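Local structure of protein P47 (Clostridium botulinum, 6EKT) at residues 27-32 / 213-218; 195-200 / 223-228; 179-184 / 410-415. The protein may form part of a progenitor complex that protects botulinum neurotoxin in the host gut, and structurally resembles the tubular lipid-binding (TULIP) proteins. One frame throughout, in Å; residues are numbered along the deposited sequence.

Overall arrangement
All three contacts lie near the middle of the elongated chain. Contacts 1 and 2 both involve one antiparallel sheet. Contact 1 is buried and joins two of its inner strands through backbone bonds, a carboxylate and an arginine. Contact 2, about 12 Å away between centres, is at the surface, where a loop lies against the outermost strand 193-199 with apolar touches and bridging waters but no direct hydrogen bond. Contact 3, partly buried, pairs the last two strands of a second sheet by regular backbone bonds. Tyr-31 of contact 1 packs on Thr-410 and Ile-411 of contact 3, so the two sheets meet there, while contacts 2 and 3 do not touch.

Contact 1. Residues 27-32 / 213-218; sequences WDIVYG and SVVTNR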
# COMPACT_ATOMS: atom_id res chain seq x y z
N TRP A 27 -0.78 -9.30 -4.05
CA TRP A 27 -0.01 -8.14 -4.57
C TRP A 27 1.02 -7.66 -3.54
O TRP A 27 0.92 -8.04 -2.36
CB TRP A 27 -0.95 -7.01 -4.99
CG TRP A 27 -1.84 -7.43 -6.13
CD1 TRP A 27 -3.01 -8.12 -6.04
CD2 TRP A 27 -1.59 -7.23 -7.52
NE1 TRP A 27 -3.53 -8.35 -7.30
CE2 TRP A 27 -2.68 -7.81 -8.23
CE3 TRP A 27 -0.57 -6.59 -8.25
CZ2 TRP A 27 -2.76 -7.79 -9.64
CZ3 TRP A 27 -0.64 -6.56 -9.64
CH2 TRP A 27 -1.75 -7.15 -10.33
N ASP A 28 2.00 -6.85 -3.96
CA ASP A 28 3.03 -6.34 -3.04
C ASP A 28 2.70 -5.04 -2.34
O ASP A 28 2.86 -4.93 -1.12
CB ASP A 28 4.40 -6.21 -3.74
CG ASP A 28 4.92 -7.52 -4.25
OD1 ASP A 28 4.64 -8.59 -3.64
OD2 ASP A 28 5.57 -7.50 -5.30
N ILE A 29 2.28 -4.02 -3.11
CA ILE A 29 1.92 -2.72 -2.54
C ILE A 29 0.69 -2.26 -3.26
O ILE A 29 0.63 -2.32 -4.50
CB ILE A 29 3.02 -1.62 -2.67
CG1 ILE A 29 4.39 -2.17 -2.20
CG2 ILE A 29 2.62 -0.37 -1.88
CD1 ILE A 29 5.56 -1.19 -2.38
N VAL A 30 -0.30 -1.83 -2.48
CA VAL A 30 -1.60 -1.40 -3.04
C VAL A 30 -1.78 0.06 -2.63
O VAL A 30 -1.54 0.40 -1.45
CB VAL A 30 -2.77 -2.28 -2.52
CG1 VAL A 30 -4.10 -1.77 -3.06
CG2 VAL A 30 -2.57 -3.71 -2.95
N TYR A 31 -2.17 0.91 -3.59
CA TYR A 31 -2.35 2.33 -3.35
C TYR A 31 -3.80 2.71 -3.60
O TYR A 31 -4.38 2.27 -4.58
CB TYR A 31 -1.48 3.14 -4.31
CG TYR A 31 -0.01 2.76 -4.28
CD1 TYR A 31 0.47 1.68 -5.03
CD2 TYR A 31 0.91 3.51 -3.52
CE1 TYR A 31 1.82 1.34 -5.02
CE2 TYR A 31 2.28 3.17 -3.49
CZ TYR A 31 2.72 2.10 -4.25
OH TYR A 31 4.04 1.75 -4.24
N GLY A 32 -4.38 3.52 -2.71
CA GLY A 32 -5.78 3.95 -2.90
C GLY A 32 -6.07 5.43 -2.70
O GLY A 32 -5.41 6.10 -1.88
N SER A 213 0.15 -3.21 -7.24
CA SER A 213 1.50 -3.35 -7.81
C SER A 213 2.24 -4.57 -7.32
O SER A 213 2.04 -5.02 -6.18
CB SER A 213 2.37 -2.10 -7.55
OG SER A 213 2.81 -2.01 -6.19
N VAL A 214 3.13 -5.08 -8.18
CA VAL A 214 4.18 -6.01 -7.76
C VAL A 214 5.54 -5.37 -8.04
O VAL A 214 5.69 -4.64 -9.02
CB VAL A 214 3.99 -7.37 -8.48
CG1 VAL A 214 5.21 -8.24 -8.38
CG2 VAL A 214 2.83 -8.12 -7.83
N VAL A 215 6.52 -5.63 -7.16
CA VAL A 215 7.86 -5.04 -7.21
C VAL A 215 8.94 -5.97 -7.81
O VAL A 215 10.14 -5.64 -7.79
CB VAL A 215 8.31 -4.52 -5.82
CG1 VAL A 215 7.40 -3.39 -5.31
CG2 VAL A 215 8.39 -5.66 -4.80
N THR A 216 8.52 -7.12 -8.34
CA THR A 216 9.38 -8.03 -9.12
C THR A 216 8.67 -8.40 -10.43
O THR A 216 7.51 -8.03 -10.64
CB THR A 216 9.69 -9.35 -8.37
OG1 THR A 216 8.51 -10.16 -8.33
CG2 THR A 216 10.17 -9.09 -6.96
N ASN A 217 9.34 -9.16 -11.29
CA ASN A 217 8.75 -9.58 -12.56
C ASN A 217 8.02 -10.92 -12.51
O ASN A 217 7.80 -11.57 -13.56
CB ASN A 217 9.80 -9.56 -13.68
CG ASN A 217 10.13 -8.16 -14.14
OD1 ASN A 217 11.29 -7.76 -14.15
ND2 ASN A 217 9.11 -7.40 -14.54
N ARG A 218 7.59 -11.32 -11.32
CA ARG A 218 6.83 -12.56 -11.19
C ARG A 218 5.53 -12.52 -12.01
O ARG A 218 5.02 -11.45 -12.31
CB ARG A 218 6.59 -12.90 -9.71
CG ARG A 218 5.73 -11.93 -8.90
CD ARG A 218 5.68 -12.46 -7.47
NE ARG A 218 5.10 -11.54 -6.49
CZ ARG A 218 3.83 -11.52 -6.12
NH1 ARG A 218 3.44 -10.66 -5.19
NH2 ARG A 218 2.95 -12.34 -6.69
O HOH W 1 7.04 -9.65 -5.82
O HOH W 2 4.91 -0.13 -5.98
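Asp-28 OD1 meets the guanidinium of Arg-218 at its edge, in plane, as does a water; Val-214 CG2 lies over one face, 3.7 Å above the plane and offset toward the rim. The Trp-27 indole also meets its partner edge-on: Ser-213 C lies 3.6 Å from CE3 of Trp-27, near the ring plane. Tyr-31 does likewise with its CE1 corner, 3.7 Å from Ser-213 OG.

Asp-28 is the polar hub. Its OD1 forms a salt bridge with Arg-218 NH1 at 2.9 Å, but the arginine comes in well above the carboxylate plane, the two planes being 62° apart. OD2 of Asp-28 offers its anti lone pair to Val-215 N, 2.8 Å away along an almost straight bond (166°). The edge water closes the circuit, donating to OD2 and accepting from Arg-218 NE while also bonding Thr-216 OG1. Arg-218 NH1 also donates to Gly-26 O, so this nitrogen serves a carboxylate and a carbonyl, and the positive charge beside Asp-28 probably helps it stay ionised.

Behind this lies a classic beta bulge: Asp-28 N (2.9 Å) and Ile-29 N (3.2 Å) both donate to Ser-213 O. In return Ile-29 O is gripped twice, by Ser-213 N and by Ser-213 OG at 2.8 Å. A chi1 of 73° sets that hydroxyl between its own backbone N and carbonyl carbon, where it can reach across the strands; a second water ties it to Tyr-31 OH.

Trp-27 NE1 reaches Ser-224 O in the neighbouring loop. Strand 29-34 runs antiparallel between strands 208-214 and 238-242, and Leu-246 of helix 244-252 packs against Asp-28 and Ile-29.

Contact 2. Residues 195-200 / 223-228; sequences KFVYYS and LSANVD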
# COMPACT_ATOMS: atom_id res chain seq x y z
N LYS A 195 -1.80 -2.59 -11.97
CA LYS A 195 -3.17 -2.66 -12.47
C LYS A 195 -4.01 -1.60 -11.76
O LYS A 195 -3.81 -1.35 -10.58
CB LYS A 195 -3.76 -4.03 -12.11
CG LYS A 195 -4.82 -4.54 -13.09
CD LYS A 195 -5.65 -5.70 -12.56
CE LYS A 195 -4.76 -6.88 -12.17
NZ LYS A 195 -5.41 -8.23 -12.14
N PHE A 196 -4.96 -1.02 -12.49
CA PHE A 196 -5.99 -0.17 -11.88
C PHE A 196 -7.28 -0.94 -11.59
O PHE A 196 -7.73 -1.75 -12.41
CB PHE A 196 -6.32 1.06 -12.78
CG PHE A 196 -7.61 1.74 -12.41
CD1 PHE A 196 -7.70 2.51 -11.24
CD2 PHE A 196 -8.77 1.54 -13.18
CE1 PHE A 196 -8.91 3.10 -10.86
CE2 PHE A 196 -9.98 2.13 -12.80
CZ PHE A 196 -10.05 2.91 -11.64
N VAL A 197 -7.90 -0.68 -10.43
CA VAL A 197 -9.17 -1.31 -10.05
C VAL A 197 -10.02 -0.30 -9.31
O VAL A 197 -9.52 0.37 -8.41
CB VAL A 197 -8.95 -2.52 -9.09
CG1 VAL A 197 -10.26 -3.26 -8.82
CG2 VAL A 197 -7.98 -3.51 -9.69
N TYR A 198 -11.31 -0.17 -9.70
CA TYR A 198 -12.26 0.68 -8.97
C TYR A 198 -13.01 -0.17 -7.97
O TYR A 198 -13.36 -1.29 -8.28
CB TYR A 198 -13.28 1.35 -9.92
CG TYR A 198 -14.14 2.39 -9.23
CD1 TYR A 198 -15.35 2.04 -8.61
CD2 TYR A 198 -13.71 3.71 -9.14
CE1 TYR A 198 -16.12 3.00 -7.95
CE2 TYR A 198 -14.47 4.67 -8.49
CZ TYR A 198 -15.67 4.32 -7.90
OH TYR A 198 -16.38 5.30 -7.25
N TYR A 199 -13.26 0.36 -6.77
CA TYR A 199 -13.89 -0.40 -5.69
C TYR A 199 -15.03 0.39 -5.07
O TYR A 199 -14.87 1.57 -4.77
CB TYR A 199 -12.84 -0.73 -4.60
CG TYR A 199 -13.39 -1.44 -3.36
CD1 TYR A 199 -13.88 -0.70 -2.27
CD2 TYR A 199 -13.41 -2.84 -3.28
CE1 TYR A 199 -14.37 -1.33 -1.13
CE2 TYR A 199 -13.91 -3.48 -2.14
CZ TYR A 199 -14.38 -2.72 -1.06
OH TYR A 199 -14.87 -3.33 0.08
N SER A 200 -16.17 -0.29 -4.85
CA SER A 200 -17.36 0.30 -4.19
C SER A 200 -17.52 -0.21 -2.75
O SER A 200 -17.82 -1.39 -2.54
CB SER A 200 -18.62 0.01 -5.01
OG SER A 200 -18.54 0.57 -6.32
N LEU A 223 -3.04 -13.59 -10.82
CA LEU A 223 -3.56 -12.79 -9.69
C LEU A 223 -4.88 -12.15 -10.08
O LEU A 223 -5.05 -11.69 -11.20
CB LEU A 223 -2.57 -11.70 -9.24
CG LEU A 223 -1.16 -12.04 -8.68
CD1 LEU A 223 -0.43 -10.75 -8.34
CD2 LEU A 223 -1.19 -12.94 -7.45
N SER A 224 -5.82 -12.11 -9.15
CA SER A 224 -7.09 -11.42 -9.36
C SER A 224 -6.93 -9.93 -9.10
O SER A 224 -5.87 -9.48 -8.68
CB SER A 224 -8.15 -12.00 -8.42
OG SER A 224 -8.33 -13.37 -8.67
N ALA A 225 -7.99 -9.18 -9.36
CA ALA A 225 -8.07 -7.75 -9.07
C ALA A 225 -8.77 -7.54 -7.72
O ALA A 225 -9.45 -6.53 -7.52
CB ALA A 225 -8.80 -7.04 -10.20
N ASN A 226 -8.59 -8.48 -6.79
CA ASN A 226 -9.16 -8.35 -5.44
C ASN A 226 -8.41 -7.28 -4.65
O ASN A 226 -7.17 -7.20 -4.73
CB ASN A 226 -9.13 -9.70 -4.71
CG ASN A 226 -10.07 -10.74 -5.31
OD1 ASN A 226 -9.75 -11.95 -5.33
ND2 ASN A 226 -11.20 -10.30 -5.80
N VAL A 227 -9.16 -6.43 -3.95
CA VAL A 227 -8.57 -5.36 -3.15
C VAL A 227 -9.29 -5.21 -1.81
O VAL A 227 -10.50 -5.45 -1.69
CB VAL A 227 -8.49 -4.03 -3.97
CG1 VAL A 227 -9.86 -3.53 -4.40
CG2 VAL A 227 -7.69 -2.96 -3.23
N ASP A 228 -8.52 -4.85 -0.78
CA ASP A 228 -9.05 -4.69 0.56
C ASP A 228 -9.52 -3.25 0.71
O ASP A 228 -8.70 -2.34 0.78
CB ASP A 228 -7.97 -5.03 1.60
CG ASP A 228 -8.54 -5.17 3.01
OD1 ASP A 228 -9.61 -4.59 3.31
OD2 ASP A 228 -7.92 -5.90 3.82
O HOH W 3 -3.28 -9.77 -12.94
O HOH W 4 -12.83 -5.11 0.86
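Val-197 and Ala-225 meet methyl to methyl, with CG2 of Val-197 at 3.7 Å from CB of Ala-225. The other branch of the valine, CG1, lies 3.6 Å from the backbone O of Ala-225, so one branch meets the alanine methyl and the other its carbonyl oxygen. Next along, Val-227 CG1 touches the Tyr-199 ring at CD2 (3.8 Å), coming in obliquely, and stands more loosely from CG1 of Val-197 at 4.4 Å. The chi1 of 62° in Val-227 places CG1 between its backbone N and carbonyl carbon, which turns it toward the tyrosine ring.

At the other end Lys-195 makes its link through solvent. Its chain bends at chi3 (-57°) and brings NZ to a water at 2.7 Å, which in turn donates to Leu-223 O at 3.1 Å. Another water, bonded to Tyr-199 OH at 2.8 Å, has only a weak bond to Val-227 O.

Strand 193-199 is the first arm of a beta hairpin; outermost in its antiparallel sheet, it pairs with 208-214, the strand that follows it. Residues 223-228 belong to the loop leading on to strand 238-242, and they pass over one face of this hairpin at 37° to the strand without a direct hydrogen bond to it. Lys-195, Val-197 and Tyr-199 point to the loop from that face, whereas Phe-196 and Tyr-198, from the alternate face, pack on Leu-82 of strand 81-88.

Farther out, Phe-210 lies beside both Tyr-199 and Val-227, and the lysine chain runs against the indole of Trp-27. Beyond Val-227 the loop is held by Asp-228, whose OD1 and OD2 accept from the backbone N atoms of Asn-230 and Asn-23 respectively.

Contact 3. Residues 179-184 / 410-415; sequences SLNVTS and TIKWNN
Ser-179 and Lys-412 form a hydrogen-bonded antiparallel pair: Ser-179 N donates to Lys-412 O at 2.9 Å, and Lys-412 N returns a bond of 3.0 Å to Ser-179 O. Asn-181 N continues the ladder to Thr-410 O at 2.9 Å. Lys-412 O has a second donor, Asn-415 N, which reaches it from the opposite face of its plane to Ser-179 N. That bond closes a type II beta turn from Lys-412 to Asn-415, bringing the carboxamide of Asn-415 back over the start of the other strand, where its OD1 lies 3.2 Å from Ser-179 CB.

A water extends the link past the last backbone bond, donating to Asn-181 O and accepting from Thr-410 OG1. Asn-181 ND2 and Lys-412 NZ are close, at 3.3 Å, but both are donors; ND2 of Asn-181 instead donates a hydrogen bond to Asn-409 O.

The short strand 411-413 thus adds an outermost strand to an antiparallel sheet, beside 178-181, which has 124-141 along its other edge. The two strands run 166° apart, close to ideal antiparallel. In the non-hydrogen-bonded pair Leu-180 and Ile-411, the second torsion of the isoleucine (chi2 -57°) turns CD1 toward the leucine, 3.8 Å from its CB. Ile-411 CG2 lies over the rim of one face of the Trp-413 indole. On this face of the sheet Ile-411 and Trp-413 both pack on Ile-211, with Tyr-31 against the isoleucine and Cys-33 against the tryptophan.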
# COMPACT_ATOMS: atom_id res chain seq x y z
N SER A 179 0.31 9.85 -11.05
CA SER A 179 1.60 9.64 -11.66
C SER A 179 2.27 8.49 -10.92
O SER A 179 2.11 8.34 -9.70
CB SER A 179 2.42 10.92 -11.58
OG SER A 179 3.79 10.64 -11.75
N LEU A 180 2.99 7.66 -11.67
CA LEU A 180 3.68 6.49 -11.13
C LEU A 180 5.17 6.63 -11.40
O LEU A 180 5.57 6.82 -12.55
CB LEU A 180 3.13 5.20 -11.79
CG LEU A 180 3.71 3.82 -11.43
CD1 LEU A 180 2.67 2.72 -11.60
CD2 LEU A 180 4.99 3.48 -12.20
N ASN A 181 5.98 6.53 -10.34
CA ASN A 181 7.44 6.57 -10.47
C ASN A 181 8.02 5.17 -10.61
O ASN A 181 7.92 4.38 -9.69
CB ASN A 181 8.08 7.28 -9.25
CG ASN A 181 7.74 8.76 -9.19
OD1 ASN A 181 7.91 9.48 -10.17
ND2 ASN A 181 7.28 9.22 -8.04
N VAL A 182 8.64 4.90 -11.75
CA VAL A 182 9.34 3.63 -12.02
C VAL A 182 10.62 3.54 -11.14
O VAL A 182 10.94 2.48 -10.64
CB VAL A 182 9.66 3.46 -13.53
CG1 VAL A 182 10.42 2.16 -13.81
CG2 VAL A 182 8.39 3.51 -14.38
N THR A 183 11.33 4.66 -10.99
CA THR A 183 12.51 4.77 -10.11
C THR A 183 12.18 5.79 -9.01
O THR A 183 11.33 6.66 -9.21
CB THR A 183 13.71 5.33 -10.88
OG1 THR A 183 13.30 6.52 -11.56
CG2 THR A 183 14.21 4.31 -11.91
N SER A 184 12.87 5.71 -7.88
CA SER A 184 12.57 6.59 -6.76
C SER A 184 13.67 6.56 -5.72
O SER A 184 14.63 5.80 -5.85
CB SER A 184 11.26 6.16 -6.08
OG SER A 184 11.46 4.97 -5.32
N THR A 410 5.92 6.67 -4.75
CA THR A 410 5.64 5.88 -5.93
C THR A 410 4.39 6.38 -6.67
O THR A 410 4.47 6.67 -7.85
CB THR A 410 5.55 4.37 -5.58
OG1 THR A 410 6.80 3.96 -5.04
CG2 THR A 410 5.23 3.51 -6.83
N ILE A 411 3.28 6.49 -5.96
CA ILE A 411 2.03 6.96 -6.56
C ILE A 411 1.70 8.31 -5.98
O ILE A 411 1.54 8.44 -4.77
CB ILE A 411 0.86 5.96 -6.33
CG1 ILE A 411 1.17 4.59 -6.96
CG2 ILE A 411 -0.51 6.52 -6.79
CD1 ILE A 411 1.48 4.58 -8.45
N LYS A 412 1.61 9.30 -6.86
CA LYS A 412 1.07 10.59 -6.49
C LYS A 412 -0.26 10.78 -7.19
O LYS A 412 -0.31 10.93 -8.42
CB LYS A 412 2.05 11.70 -6.84
CG LYS A 412 3.35 11.64 -6.04
CD LYS A 412 4.15 12.94 -6.10
CE LYS A 412 4.81 13.19 -7.45
NZ LYS A 412 5.73 12.07 -7.81
N TRP A 413 -1.34 10.75 -6.41
CA TRP A 413 -2.69 10.92 -6.94
C TRP A 413 -2.89 12.35 -7.40
O TRP A 413 -2.65 13.29 -6.63
CB TRP A 413 -3.70 10.52 -5.89
CG TRP A 413 -3.66 9.03 -5.58
CD1 TRP A 413 -3.04 8.41 -4.53
CD2 TRP A 413 -4.24 7.98 -6.36
NE1 TRP A 413 -3.22 7.05 -4.59
CE2 TRP A 413 -3.97 6.76 -5.70
CE3 TRP A 413 -5.01 7.97 -7.54
CZ2 TRP A 413 -4.41 5.52 -6.19
CZ3 TRP A 413 -5.46 6.73 -8.04
CH2 TRP A 413 -5.15 5.52 -7.36
N ASN A 414 -3.28 12.51 -8.67
CA ASN A 414 -3.29 13.79 -9.42
C ASN A 414 -1.92 14.49 -9.43
O ASN A 414 -1.83 15.72 -9.50
CB ASN A 414 -4.44 14.74 -8.98
CG ASN A 414 -4.60 15.97 -9.91
OD1 ASN A 414 -4.59 15.87 -11.14
ND2 ASN A 414 -4.73 17.14 -9.30
N ASN A 415 -0.85 13.69 -9.37
CA ASN A 415 0.54 14.18 -9.30
C ASN A 415 0.82 15.13 -8.10
O ASN A 415 1.79 15.90 -8.11
CB ASN A 415 1.00 14.79 -10.65
CG ASN A 415 2.52 14.84 -10.78
OD1 ASN A 415 3.22 13.84 -10.55
ND2 ASN A 415 3.04 16.01 -11.12
O HOH W 5 8.61 4.04 -7.04